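Local coordinates for phosphoribosylglycinamide synthetase (Anaerococcus prevotii, PDB 4DIM), which probably uses ATP, with manganese as cofactor, to drive a ligation reaction in the manner of ATP-grasp enzymes, at residues 7-12 and 32-37; 61-66 and 88-93; 109-114 and 125-130; 148-153 and 186-191. All blocks are in the same frame, centred on the assembly; numbering follows the deposited sequence.

Contact 1. Residues 7-12 and 32-37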
loop_
_atom_site.group_PDB
_atom_site.type_symbol
_atom_site.label_atom_id
_atom_site.label_comp_id
_atom_site.label_asym_id
_atom_site.label_seq_id
_atom_site.Cartn_x
_atom_site.Cartn_y
_atom_site.Cartn_z
ATOM N N ASN A 7 17.069 -22.448 -8.383
ATOM C CA ASN A 7 17.773 -21.924 -9.561
ATOM C C ASN A 7 16.746 -21.335 -10.551
ATOM O O ASN A 7 16.447 -21.939 -11.583
ATOM C CB ASN A 7 18.675 -22.981 -10.251
ATOM C CG ASN A 7 19.761 -23.565 -9.372
ATOM O OD1 ASN A 7 20.443 -22.842 -8.631
ATOM N ND2 ASN A 7 20.008 -24.878 -9.490
ATOM N N LYS A 8 16.217 -20.154 -10.210
ATOM C CA LYS A 8 15.203 -19.410 -10.977
ATOM C C LYS A 8 15.465 -17.922 -10.805
ATOM O O LYS A 8 15.778 -17.516 -9.691
ATOM C CB LYS A 8 13.792 -19.755 -10.468
ATOM C CG LYS A 8 13.240 -21.103 -10.926
ATOM C CD LYS A 8 12.002 -20.963 -11.798
ATOM C CE LYS A 8 11.192 -22.235 -11.859
ATOM N NZ LYS A 8 9.926 -22.058 -12.641
ATOM N N ARG A 9 15.320 -17.110 -11.868
ATOM C CA ARG A 9 15.670 -15.676 -11.834
ATOM C C ARG A 9 14.459 -14.761 -11.670
ATOM O O ARG A 9 13.577 -14.748 -12.520
ATOM C CB ARG A 9 16.445 -15.281 -13.117
ATOM C CG ARG A 9 17.771 -16.050 -13.301
ATOM C CD ARG A 9 18.356 -15.966 -14.702
ATOM N NE ARG A 9 18.713 -14.595 -15.097
ATOM C CZ ARG A 9 19.865 -13.981 -14.815
ATOM N NH1 ARG A 9 20.069 -12.729 -15.208
ATOM N NH2 ARG A 9 20.822 -14.614 -14.137
ATOM N N LEU A 10 14.452 -13.945 -10.606
ATOM C CA LEU A 10 13.349 -13.024 -10.340
ATOM C C LEU A 10 13.883 -11.651 -10.301
ATOM O O LEU A 10 14.729 -11.389 -9.459
ATOM C CB LEU A 10 12.642 -13.348 -8.989
ATOM C CG LEU A 10 11.501 -12.404 -8.556
ATOM C CD1 LEU A 10 10.289 -12.610 -9.376
ATOM C CD2 LEU A 10 11.196 -12.551 -7.083
ATOM N N LEU A 11 13.322 -10.748 -11.106
ATOM C CA LEU A 11 13.693 -9.338 -11.089
ATOM C C LEU A 11 12.755 -8.655 -10.136
ATOM O O LEU A 11 11.536 -8.736 -10.316
ATOM C CB LEU A 11 13.612 -8.708 -12.499
ATOM C CG LEU A 11 13.571 -7.165 -12.565
ATOM C CD1 LEU A 11 14.990 -6.545 -12.412
ATOM C CD2 LEU A 11 12.891 -6.699 -13.840
ATOM N N ILE A 12 13.289 -8.019 -9.098
ATOM C CA ILE A 12 12.450 -7.296 -8.160
ATOM C C ILE A 12 12.574 -5.841 -8.511
ATOM O O ILE A 12 13.676 -5.306 -8.452
ATOM C CB ILE A 12 12.780 -7.585 -6.697
ATOM C CG1 ILE A 12 12.489 -9.067 -6.359
ATOM C CG2 ILE A 12 11.965 -6.632 -5.808
ATOM C CD1 ILE A 12 13.260 -9.621 -5.112
ATOM N N HIS A 32 17.428 -16.638 -7.661
ATOM C CA HIS A 32 18.505 -15.722 -8.057
ATOM C C HIS A 32 17.892 -14.325 -8.265
ATOM O O HIS A 32 17.171 -14.094 -9.239
ATOM C CB HIS A 32 19.191 -16.237 -9.335
ATOM C CG HIS A 32 20.323 -15.379 -9.785
ATOM N ND1 HIS A 32 21.633 -15.723 -9.516
ATOM C CD2 HIS A 32 20.302 -14.206 -10.455
ATOM C CE1 HIS A 32 22.366 -14.754 -10.040
ATOM N NE2 HIS A 32 21.603 -13.815 -10.604
ATOM N N THR A 33 18.136 -13.402 -7.343
ATOM C CA THR A 33 17.478 -12.115 -7.441
ATOM C C THR A 33 18.317 -11.107 -8.236
ATOM O O THR A 33 19.547 -11.133 -8.253
ATOM C CB THR A 33 17.067 -11.598 -6.066
ATOM O OG1 THR A 33 18.185 -11.600 -5.185
ATOM C CG2 THR A 33 15.984 -12.442 -5.462
ATOM N N ILE A 34 17.591 -10.248 -8.942
ATOM C CA ILE A 34 18.108 -9.172 -9.735
ATOM C C ILE A 34 17.421 -7.940 -9.211
ATOM O O ILE A 34 16.199 -7.856 -9.307
ATOM C CB ILE A 34 17.849 -9.409 -11.240
ATOM C CG1 ILE A 34 18.530 -10.693 -11.736
ATOM C CG2 ILE A 34 18.304 -8.196 -12.068
ATOM C CD1 ILE A 34 17.656 -11.518 -12.463
ATOM N N ALA A 35 18.186 -7.022 -8.606
ATOM C CA ALA A 35 17.670 -5.755 -8.126
ATOM C C ALA A 35 17.504 -4.765 -9.284
ATOM O O ALA A 35 18.510 -4.296 -9.823
ATOM C CB ALA A 35 18.615 -5.178 -7.088
ATOM N N GLY A 36 16.253 -4.498 -9.684
ATOM C CA GLY A 36 15.931 -3.503 -10.709
ATOM C C GLY A 36 15.901 -2.150 -10.013
ATOM O O GLY A 36 14.930 -1.850 -9.313
ATOM N N THR A 37 16.984 -1.358 -10.101
ATOM C CA THR A 37 17.039 -0.141 -9.304
ATOM C C THR A 37 17.878 0.990 -9.924
ATOM O O THR A 37 18.360 0.901 -11.044
ATOM C CB THR A 37 17.583 -0.516 -7.904
ATOM O OG1 THR A 37 17.594 0.640 -7.065
ATOM C CG2 THR A 37 18.997 -1.137 -7.947
#

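Contact 2. Residues 61-66 and 88-93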
loop_
_atom_site.group_PDB
_atom_site.type_symbol
_atom_site.label_atom_id
_atom_site.label_comp_id
_atom_site.label_asym_id
_atom_site.label_seq_id
_atom_site.Cartn_x
_atom_site.Cartn_y
_atom_site.Cartn_z
ATOM N N ASP A 61 8.570 1.926 -20.643
ATOM C CA ASP A 61 9.223 1.751 -21.951
ATOM C C ASP A 61 10.710 1.373 -21.794
ATOM O O ASP A 61 11.156 0.431 -22.440
ATOM C CB ASP A 61 9.075 3.007 -22.826
ATOM C CG ASP A 61 7.774 3.036 -23.615
ATOM O OD1 ASP A 61 6.776 3.584 -23.095
ATOM O OD2 ASP A 61 7.726 2.418 -24.704
ATOM N N GLU A 62 11.458 2.076 -20.932
ATOM C CA GLU A 62 12.868 1.749 -20.669
ATOM C C GLU A 62 13.007 0.349 -20.109
ATOM O O GLU A 62 13.869 -0.406 -20.523
ATOM C CB GLU A 62 13.470 2.740 -19.666
ATOM C CG GLU A 62 14.970 2.600 -19.457
ATOM C CD GLU A 62 15.417 3.091 -18.099
ATOM O OE1 GLU A 62 15.418 2.274 -17.150
ATOM O OE2 GLU A 62 15.705 4.303 -17.964
ATOM N N VAL A 63 12.154 0.022 -19.143
ATOM C CA VAL A 63 12.161 -1.260 -18.462
ATOM C C VAL A 63 11.937 -2.403 -19.430
ATOM O O VAL A 63 12.660 -3.384 -19.343
ATOM C CB VAL A 63 11.114 -1.254 -17.334
ATOM C CG1 VAL A 63 10.779 -2.668 -16.862
ATOM C CG2 VAL A 63 11.617 -0.414 -16.171
ATOM N N GLU A 64 10.942 -2.285 -20.324
ATOM C CA GLU A 64 10.605 -3.299 -21.328
ATOM C C GLU A 64 11.845 -3.661 -22.179
ATOM O O GLU A 64 12.072 -4.831 -22.491
ATOM C CB GLU A 64 9.465 -2.757 -22.218
ATOM C CG GLU A 64 8.918 -3.703 -23.274
ATOM C CD GLU A 64 8.347 -3.018 -24.505
ATOM O OE1 GLU A 64 7.726 -1.939 -24.364
ATOM O OE2 GLU A 64 8.486 -3.592 -25.609
ATOM N N GLN A 65 12.644 -2.655 -22.528
ATOM C CA GLN A 65 13.851 -2.848 -23.320
ATOM C C GLN A 65 14.919 -3.576 -22.510
ATOM O O GLN A 65 15.515 -4.540 -22.985
ATOM C CB GLN A 65 14.407 -1.486 -23.823
ATOM C CG GLN A 65 13.894 -1.007 -25.202
ATOM C CD GLN A 65 12.451 -1.345 -25.538
ATOM O OE1 GLN A 65 11.503 -0.656 -25.128
ATOM N NE2 GLN A 65 12.252 -2.389 -26.340
ATOM N N LYS A 66 15.155 -3.114 -21.293
ATOM C CA LYS A 66 16.206 -3.645 -20.437
ATOM C C LYS A 66 16.004 -5.119 -19.991
ATOM O O LYS A 66 17.015 -5.746 -19.682
ATOM C CB LYS A 66 16.390 -2.735 -19.196
ATOM C CG LYS A 66 17.081 -1.408 -19.541
ATOM C CD LYS A 66 17.320 -0.519 -18.328
ATOM C CE LYS A 66 18.012 0.799 -18.651
ATOM N NZ LYS A 66 19.489 0.662 -18.814
ATOM N N ALA A 88 3.702 -4.631 -14.949
ATOM C CA ALA A 88 2.595 -5.063 -15.780
ATOM C C ALA A 88 3.039 -5.244 -17.257
ATOM O O ALA A 88 2.706 -6.271 -17.871
ATOM C CB ALA A 88 1.456 -4.063 -15.672
ATOM N N ARG A 89 3.857 -4.300 -17.793
ATOM C CA ARG A 89 4.367 -4.429 -19.154
ATOM C C ARG A 89 5.350 -5.603 -19.251
ATOM O O ARG A 89 5.240 -6.403 -20.198
ATOM C CB ARG A 89 5.034 -3.149 -19.676
ATOM C CG ARG A 89 5.007 -3.121 -21.234
ATOM C CD ARG A 89 5.414 -1.788 -21.832
ATOM N NE ARG A 89 4.348 -0.796 -21.713
ATOM C CZ ARG A 89 4.450 0.485 -22.060
ATOM N NH1 ARG A 89 5.588 0.960 -22.562
ATOM N NH2 ARG A 89 3.415 1.308 -21.902
ATOM N N ILE A 90 6.279 -5.734 -18.270
ATOM C CA ILE A 90 7.225 -6.877 -18.219
ATOM C C ILE A 90 6.421 -8.188 -18.379
ATOM O O ILE A 90 6.724 -8.995 -19.240
ATOM C CB ILE A 90 8.071 -6.905 -16.891
ATOM C CG1 ILE A 90 9.105 -5.814 -16.877
ATOM C CG2 ILE A 90 8.764 -8.269 -16.680
ATOM C CD1 ILE A 90 9.546 -5.474 -15.510
ATOM N N CYS A 91 5.377 -8.359 -17.569
ATOM C CA CYS A 91 4.541 -9.552 -17.600
ATOM C C CYS A 91 3.795 -9.718 -18.898
ATOM O O CYS A 91 3.730 -10.837 -19.388
ATOM C CB CYS A 91 3.586 -9.537 -16.421
ATOM S SG CYS A 91 4.441 -9.487 -14.838
ATOM N N ASP A 92 3.230 -8.634 -19.447
ATOM C CA ASP A 92 2.517 -8.689 -20.725
ATOM C C ASP A 92 3.426 -9.013 -21.919
ATOM O O ASP A 92 2.940 -9.624 -22.876
ATOM C CB ASP A 92 1.789 -7.355 -21.003
ATOM C CG ASP A 92 0.518 -7.191 -20.214
ATOM O OD1 ASP A 92 0.320 -7.959 -19.236
ATOM O OD2 ASP A 92 -0.280 -6.280 -20.553
ATOM N N LYS A 93 4.710 -8.566 -21.902
ATOM C CA LYS A 93 5.620 -8.755 -23.048
ATOM C C LYS A 93 6.517 -10.000 -22.894
ATOM O O LYS A 93 6.726 -10.702 -23.874
ATOM C CB LYS A 93 6.486 -7.498 -23.264
ATOM C CG LYS A 93 5.698 -6.179 -23.489
ATOM C CD LYS A 93 4.773 -6.159 -24.724
ATOM C CE LYS A 93 4.057 -4.825 -24.933
ATOM N NZ LYS A 93 4.840 -3.827 -25.739
#

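Contact 3. Residues 109-114 and 125-130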
loop_
_atom_site.group_PDB
_atom_site.type_symbol
_atom_site.label_atom_id
_atom_site.label_comp_id
_atom_site.label_asym_id
_atom_site.label_seq_id
_atom_site.Cartn_x
_atom_site.Cartn_y
_atom_site.Cartn_z
ATOM N N ASP A 109 -5.537 5.454 -12.751
ATOM C CA ASP A 109 -6.346 6.569 -13.221
ATOM C C ASP A 109 -7.701 6.538 -12.561
ATOM O O ASP A 109 -8.514 5.675 -12.877
ATOM C CB ASP A 109 -6.478 6.517 -14.752
ATOM C CG ASP A 109 -7.023 7.804 -15.355
ATOM O OD1 ASP A 109 -6.364 8.861 -15.202
ATOM O OD2 ASP A 109 -8.085 7.752 -16.002
ATOM N N LYS A 110 -7.936 7.469 -11.628
ATOM C CA LYS A 110 -9.220 7.613 -10.914
ATOM C C LYS A 110 -10.455 7.716 -11.848
ATOM O O LYS A 110 -11.491 7.193 -11.487
ATOM C CB LYS A 110 -9.206 8.854 -9.984
ATOM C CG LYS A 110 -8.588 8.621 -8.596
ATOM C CD LYS A 110 -9.427 9.258 -7.463
ATOM C CE LYS A 110 -9.044 8.771 -6.084
ATOM N NZ LYS A 110 -9.336 7.326 -5.885
ATOM N N TYR A 111 -10.356 8.387 -13.009
ATOM C CA TYR A 111 -11.497 8.494 -13.928
ATOM C C TYR A 111 -11.894 7.108 -14.436
ATOM O O TYR A 111 -13.074 6.792 -14.469
ATOM C CB TYR A 111 -11.222 9.381 -15.172
ATOM C CG TYR A 111 -10.647 10.775 -15.003
ATOM C CD1 TYR A 111 -11.465 11.898 -15.103
ATOM C CD2 TYR A 111 -9.270 10.985 -15.058
ATOM C CE1 TYR A 111 -10.927 13.189 -15.195
ATOM C CE2 TYR A 111 -8.724 12.268 -15.122
ATOM C CZ TYR A 111 -9.558 13.372 -15.150
ATOM O OH TYR A 111 -9.035 14.642 -15.180
ATOM N N LYS A 112 -10.895 6.319 -14.879
ATOM C CA LYS A 112 -11.056 4.965 -15.411
ATOM C C LYS A 112 -11.473 3.978 -14.344
ATOM O O LYS A 112 -12.217 3.039 -14.639
ATOM C CB LYS A 112 -9.752 4.447 -16.041
ATOM C CG LYS A 112 -9.355 5.026 -17.394
ATOM C CD LYS A 112 -8.044 4.357 -17.913
ATOM C CE LYS A 112 -7.203 5.237 -18.835
ATOM N NZ LYS A 112 -7.651 5.178 -20.249
HETATM N N MSE A 113 -10.949 4.153 -13.116
HETATM C CA MSE A 113 -11.292 3.307 -11.967
HETATM C C MSE A 113 -12.731 3.526 -11.575
HETATM O O MSE A 113 -13.471 2.569 -11.379
HETATM C CB MSE A 113 -10.379 3.623 -10.752
HETATM C CG MSE A 113 -10.337 2.500 -9.707
HETATM SE SE MSE A 113 -9.698 3.004 -7.934
HETATM C CE MSE A 113 -11.001 4.409 -7.483
ATOM N N LYS A 114 -13.140 4.779 -11.471
ATOM C CA LYS A 114 -14.500 5.125 -11.041
ATOM C C LYS A 114 -15.537 4.795 -12.125
ATOM O O LYS A 114 -16.726 4.669 -11.813
ATOM C CB LYS A 114 -14.570 6.622 -10.648
ATOM C CG LYS A 114 -13.651 6.993 -9.482
ATOM C CD LYS A 114 -14.322 7.042 -8.131
ATOM C CE LYS A 114 -13.460 7.748 -7.094
ATOM N NZ LYS A 114 -13.242 6.949 -5.848
ATOM N N ALA A 125 -16.851 6.762 -3.868
ATOM C CA ALA A 125 -17.237 8.183 -4.011
ATOM C C ALA A 125 -17.411 8.484 -5.504
ATOM O O ALA A 125 -16.433 8.543 -6.243
ATOM C CB ALA A 125 -16.167 9.104 -3.420
ATOM N N ARG A 126 -18.647 8.606 -5.958
ATOM C CA ARG A 126 -18.937 8.808 -7.373
ATOM C C ARG A 126 -18.555 10.216 -7.795
ATOM O O ARG A 126 -18.566 11.127 -6.961
ATOM C CB ARG A 126 -20.434 8.554 -7.631
ATOM C CG ARG A 126 -20.892 7.106 -7.309
ATOM C CD ARG A 126 -22.407 6.910 -7.393
ATOM N NE ARG A 126 -23.115 7.739 -6.412
ATOM C CZ ARG A 126 -24.433 7.899 -6.344
ATOM N NH1 ARG A 126 -25.236 7.261 -7.196
ATOM N NH2 ARG A 126 -24.963 8.692 -5.420
ATOM N N HIS A 127 -18.203 10.397 -9.082
ATOM C CA HIS A 127 -17.809 11.720 -9.573
ATOM C C HIS A 127 -18.289 12.017 -10.964
ATOM O O HIS A 127 -18.450 11.134 -11.817
ATOM C CB HIS A 127 -16.280 11.912 -9.540
ATOM C CG HIS A 127 -15.514 11.186 -10.610
ATOM N ND1 HIS A 127 -15.256 11.752 -11.840
ATOM C CD2 HIS A 127 -14.939 9.970 -10.569
ATOM C CE1 HIS A 127 -14.533 10.865 -12.507
ATOM N NE2 HIS A 127 -14.306 9.782 -11.774
ATOM N N PHE A 128 -18.411 13.312 -11.208
ATOM C CA PHE A 128 -18.814 13.821 -12.505
ATOM C C PHE A 128 -17.840 14.898 -12.989
ATOM O O PHE A 128 -17.455 15.793 -12.228
ATOM C CB PHE A 128 -20.258 14.345 -12.422
ATOM C CG PHE A 128 -21.252 13.214 -12.490
ATOM C CD1 PHE A 128 -21.493 12.552 -13.688
ATOM C CD2 PHE A 128 -21.836 12.718 -11.338
ATOM C CE1 PHE A 128 -22.378 11.477 -13.750
ATOM C CE2 PHE A 128 -22.722 11.633 -11.394
ATOM C CZ PHE A 128 -23.001 11.030 -12.604
ATOM N N VAL A 129 -17.460 14.785 -14.277
ATOM C CA VAL A 129 -16.533 15.710 -14.966
ATOM C C VAL A 129 -17.374 16.837 -15.645
ATOM O O VAL A 129 -17.613 16.817 -16.847
ATOM C CB VAL A 129 -15.557 14.992 -15.963
ATOM C CG1 VAL A 129 -14.304 14.483 -15.250
ATOM C CG2 VAL A 129 -16.230 13.839 -16.719
ATOM N N VAL A 130 -17.856 17.779 -14.821
ATOM C CA VAL A 130 -18.683 18.935 -15.197
ATOM C C VAL A 130 -17.889 19.970 -16.073
ATOM O O VAL A 130 -16.689 20.143 -15.890
ATOM C CB VAL A 130 -19.263 19.609 -13.901
ATOM C CG1 VAL A 130 -18.184 19.934 -12.871
ATOM C CG2 VAL A 130 -20.065 20.860 -14.205
#

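Contact 4. Residues 148-153 and 186-191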
loop_
_atom_site.group_PDB
_atom_site.type_symbol
_atom_site.label_atom_id
_atom_site.label_comp_id
_atom_site.label_asym_id
_atom_site.label_seq_id
_atom_site.Cartn_x
_atom_site.Cartn_y
_atom_site.Cartn_z
ATOM N N ILE A 148 -17.079 17.760 -2.916
ATOM C CA ILE A 148 -15.820 18.434 -3.130
ATOM C C ILE A 148 -15.844 18.956 -4.552
ATOM O O ILE A 148 -16.358 18.270 -5.441
ATOM C CB ILE A 148 -14.681 17.446 -2.909
ATOM C CG1 ILE A 148 -14.443 17.219 -1.423
ATOM C CG2 ILE A 148 -13.429 17.900 -3.625
ATOM C CD1 ILE A 148 -13.500 18.193 -0.740
ATOM N N VAL A 149 -15.299 20.153 -4.766
ATOM C CA VAL A 149 -15.092 20.735 -6.097
ATOM C C VAL A 149 -13.624 20.885 -6.252
ATOM O O VAL A 149 -12.958 21.484 -5.396
ATOM C CB VAL A 149 -15.793 22.052 -6.376
ATOM C CG1 VAL A 149 -15.743 22.322 -7.863
ATOM C CG2 VAL A 149 -17.239 22.021 -5.888
ATOM N N LYS A 150 -13.089 20.313 -7.315
ATOM C CA LYS A 150 -11.652 20.296 -7.468
ATOM C C LYS A 150 -11.240 20.287 -8.878
ATOM O O LYS A 150 -12.012 19.967 -9.776
ATOM C CB LYS A 150 -11.047 19.071 -6.747
ATOM C CG LYS A 150 -11.656 17.729 -7.122
ATOM C CD LYS A 150 -10.985 16.650 -6.332
ATOM C CE LYS A 150 -11.451 15.270 -6.718
ATOM N NZ LYS A 150 -10.387 14.257 -6.479
ATOM N N ALA A 151 -9.986 20.686 -9.053
ATOM C CA ALA A 151 -9.303 20.812 -10.315
ATOM C C ALA A 151 -8.426 19.618 -10.469
ATOM O O ALA A 151 -8.021 18.987 -9.491
ATOM C CB ALA A 151 -8.493 22.096 -10.332
ATOM N N THR A 152 -8.134 19.295 -11.690
ATOM C CA THR A 152 -7.374 18.112 -12.012
ATOM C C THR A 152 -5.879 18.432 -12.191
ATOM O O THR A 152 -5.041 17.572 -11.903
ATOM C CB THR A 152 -8.028 17.531 -13.260
ATOM O OG1 THR A 152 -7.715 18.357 -14.380
ATOM C CG2 THR A 152 -9.569 17.461 -13.121
ATOM N N ASP A 153 -5.547 19.666 -12.641
ATOM C CA ASP A 153 -4.175 20.076 -12.966
ATOM C C ASP A 153 -3.310 20.360 -11.736
ATOM O O ASP A 153 -2.168 19.866 -11.676
ATOM C CB ASP A 153 -4.152 21.296 -13.913
ATOM C CG ASP A 153 -4.919 22.540 -13.510
ATOM O OD1 ASP A 153 -5.970 22.403 -12.849
ATOM O OD2 ASP A 153 -4.558 23.633 -13.985
ATOM N N ILE A 186 -14.154 18.856 -11.438
ATOM C CA ILE A 186 -14.637 17.589 -10.949
ATOM C C ILE A 186 -15.457 17.920 -9.729
ATOM O O ILE A 186 -15.019 18.656 -8.841
ATOM C CB ILE A 186 -13.539 16.508 -10.718
ATOM C CG1 ILE A 186 -13.137 15.921 -12.098
ATOM C CG2 ILE A 186 -14.034 15.360 -9.818
ATOM C CD1 ILE A 186 -11.909 15.092 -12.120
ATOM N N VAL A 187 -16.700 17.470 -9.764
ATOM C CA VAL A 187 -17.592 17.535 -8.610
ATOM C C VAL A 187 -17.646 16.082 -8.127
ATOM O O VAL A 187 -17.944 15.167 -8.909
ATOM C CB VAL A 187 -18.980 18.202 -8.846
ATOM C CG1 VAL A 187 -19.834 17.437 -9.866
ATOM C CG2 VAL A 187 -19.720 18.347 -7.527
ATOM N N GLU A 188 -17.206 15.854 -6.904
ATOM C CA GLU A 188 -17.142 14.489 -6.364
ATOM C C GLU A 188 -17.779 14.417 -5.005
ATOM O O GLU A 188 -17.635 15.339 -4.207
ATOM C CB GLU A 188 -15.671 14.033 -6.285
ATOM C CG GLU A 188 -15.490 12.597 -5.863
ATOM C CD GLU A 188 -14.064 12.113 -5.884
ATOM O OE1 GLU A 188 -13.302 12.493 -4.966
ATOM O OE2 GLU A 188 -13.729 11.304 -6.777
ATOM N N GLU A 189 -18.426 13.285 -4.715
ATOM C CA GLU A 189 -19.012 13.034 -3.394
ATOM C C GLU A 189 -17.935 13.097 -2.334
ATOM O O GLU A 189 -16.851 12.509 -2.497
ATOM C CB GLU A 189 -19.660 11.647 -3.328
ATOM C CG GLU A 189 -20.884 11.446 -4.199
ATOM C CD GLU A 189 -21.474 10.060 -4.040
ATOM O OE1 GLU A 189 -22.699 9.949 -3.804
ATOM O OE2 GLU A 189 -20.711 9.076 -4.176
ATOM N N PHE A 190 -18.227 13.797 -1.250
ATOM C CA PHE A 190 -17.320 13.898 -0.129
ATOM C C PHE A 190 -17.780 12.882 0.906
ATOM O O PHE A 190 -18.887 13.005 1.442
ATOM C CB PHE A 190 -17.281 15.329 0.420
ATOM C CG PHE A 190 -16.206 15.543 1.465
ATOM C CD1 PHE A 190 -14.894 15.150 1.230
ATOM C CD2 PHE A 190 -16.513 16.104 2.694
ATOM C CE1 PHE A 190 -13.922 15.283 2.219
ATOM C CE2 PHE A 190 -15.534 16.261 3.671
ATOM C CZ PHE A 190 -14.243 15.848 3.429
ATOM N N ILE A 191 -16.984 11.816 1.095
ATOM C CA ILE A 191 -17.277 10.724 2.020
ATOM C C ILE A 191 -16.415 10.957 3.228
ATOM O O ILE A 191 -15.204 10.905 3.140
ATOM C CB ILE A 191 -17.019 9.338 1.368
ATOM C CG1 ILE A 191 -17.678 9.206 -0.020
ATOM C CG2 ILE A 191 -17.474 8.216 2.280
ATOM C CD1 ILE A 191 -19.206 9.181 -0.015
#

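Contact 1. Residues 7-12 and 32-37
Strands 9-13 and 32-37, the two strands of a beta-alpha-beta crossover through helix 20-29, meet here as parallel neighbours from Arg9 beside His32 to Ile12 beside Ala35. Their local axes approach to 4.8 Å and their directions differ by 25°. Five backbone hydrogen bonds fix the register, running from His32 N to Lys8 O (2.8 Å) through to Gly36 N on Ile12 O (3.0 Å). Between these ends, Leu10 and Ile12 each receive and give a bond, the alternation expected of parallel strands.

On the face that carries Arg9, Leu11, His32 and Ile34, the arginine and histidine run alongside each other, Arg9 NH2 lying 3.7 Å from His32 NE2. The planes of guanidinium and imidazole are only 22° apart. His32 NE2 reaches OE1 of Glu51 because chi1 is near 180° (-179°), while Arg9 NH1 pairs with OE2 of that carboxylate and also bonds Leu70 O. One acid on strand 51-54 therefore holds both polar ends and probably offsets the arginine's charge. Ile34 CD1 lies over one guanidinium face, off towards its rim and 3.9 Å from Arg9 NH1. Farther along, Leu11 CD1 touches Ile34 CG2 at 3.7 Å and reaches Gly36 CA at 3.6 Å.

On the other face the Ile12 side chain crosses that of Thr33 obliquely, CD1 to CG2 at 3.9 Å, beneath helix 20-29, whose Tyr23 packs on Ile12 and whose Ala26 packs on Thr33. A glycine-rich turn after the first strand and a helix covering one face of a parallel sheet are consistent with a Rossmann-like alpha/beta domain.

Contact 2. Residues 61-66 and 88-93
Arg89 reaches from helix 84-94 to Asp61 on helix 60-66, its NH1 lying 2.9 Å from Asp61 OD1. The carboxylate oxygen sits at the guanidinium edge, but the two planes are 81° apart, and the single hydrogen bond in this salt bridge is weak (150° at the hydrogen). An extended start, with CG anti to the backbone N (chi1 -156°), followed by a bend at chi3, carries the arginine across; its NH2 is meanwhile taken by Glu101 in a second salt bridge.

Glu64 stretches out between Arg89 and Lys93. Its OE1 lies 3.4 Å from Arg89 CD, against the aliphatic part of that chain. Lys93 NZ stands equally near both Glu64 oxygens, with a long salt bridge of 3.7 Å to OE2. The lysine arrives there by bending at chi2 and again at chi4.

Deeper in, beneath these charges, Val63 and Ile90 meet at about a right angle, CG1 of the valine touching CD1 of the isoleucine at 3.3 Å. Ile90 also rests on Leu11 and Leu13 of strand 9-13. The local helix axes pass 9.3 Å apart, and through Ile90 the apolar side of the pair reaches the sheet while its acids and bases line the outer side, the layering of helices on a parallel sheet in an alpha/beta domain.

Contact 3. Residues 109-114 and 125-130
Lys110 O, which accepts the helical bond from Lys114 N at 2.9 Å, is also approached by His127 NE2, at 3.8 Å and too far for a bond to be assigned. The imidazole enters edge-on: Lys110 O, Tyr111 CA and Lys114 CB all lie near its ring plane. A chi1 of 75° places His127 CG between its backbone N and carbonyl carbon, which directs the ring from strand 127-128 onto the helix.

Lys114 wraps past that edge, with CB 3.4 Å from His127 NE2 and CE 3.2 Å from Ala125 O. The lysine's aliphatic length serves as packing while its ammonium end is held by Thr124 OG1, just before residues 125-130. A serine in place of Lys114 would probably leave Thr124 OG1 without this donor and open a gap between the imidazole edge and Ala125 O.

At the far end of the strand segment, Val129 CG1 meets the Tyr111 ring at its edge, 3.6 Å from CE1, and Tyr111 OH bonds Tyr184 OH. Asp109 caps the helix start through a weak bond from Lys112 N to OD2. The result is the first turn of helix 110-120 packed on edge strand 127-128 and on its neighbour 186-189, in the small antiparallel sheet of a probable ATP-grasp domain.

Contact 4. Residues 148-153 and 186-191
The Phe190 ring is met obliquely by Ile148, whose CG1 comes to 3.4 Å from the ring's CD1, with Ile148 CD1 also close to Phe190 CD1 and CE1. This contact closes one end of the central antiparallel pair, strands 147-150 and 186-189, in the four-stranded sheet of the probable ATP-grasp domain. Phe190 turns back towards the first strand just after its own strand has ended, its chi1 of -172° setting the ring opposite the backbone N. Replacing Phe190 by an alanine removes the ring, and Ile148 CG1 and CD1 would probably lose this apolar neighbour, opening a gap at the end of the strand pair.

Two hydrogen-bonded pairs set the register. Ile148 N and Glu188 O are 2.8 Å apart in a nearly straight bond (174°), and Glu188 N returns one to Ile148 O; Lys150 and Ile186 repeat the exchange. Val149 and Val187 between them form the non-hydrogen-bonded pair and point to the opposite face, where helix 133-141 packs on Val187.

On the face with Ile148 and Ile186, the extended Lys150 chain crosses Ile186 and leaves NZ 3.7 Å from Glu188 OE1, a long salt bridge. Beyond the strand, Thr152 crosses Ile186 at about a right angle, methyl CG2 to CD1 at 3.5 Å.

Overall arrangement
Contacts 1 and 4 are both strand pairings fixed by backbone hydrogen bonds, but the first is parallel and buried, the second antiparallel and only partly buried. Their centres lie about 41 Å apart, on opposite sides of the chain's centre. Contacts 2 and 3 rely on side chains: contact 2, partly buried, combines salt bridges with an apolar patch, whereas contact 3 is a surface contact made by the edge of an imidazole, a tyrosine-valine touch and a lysine's aliphatic stem. Contact 2 joins contact 1 through Leu11 and Ile90. Contacts 3 and 4 share a sheet, linked by the probable Phe128-Val187 backbone bond and the Arg126-Glu189 salt bridge, with Lys114 also packing on Glu188.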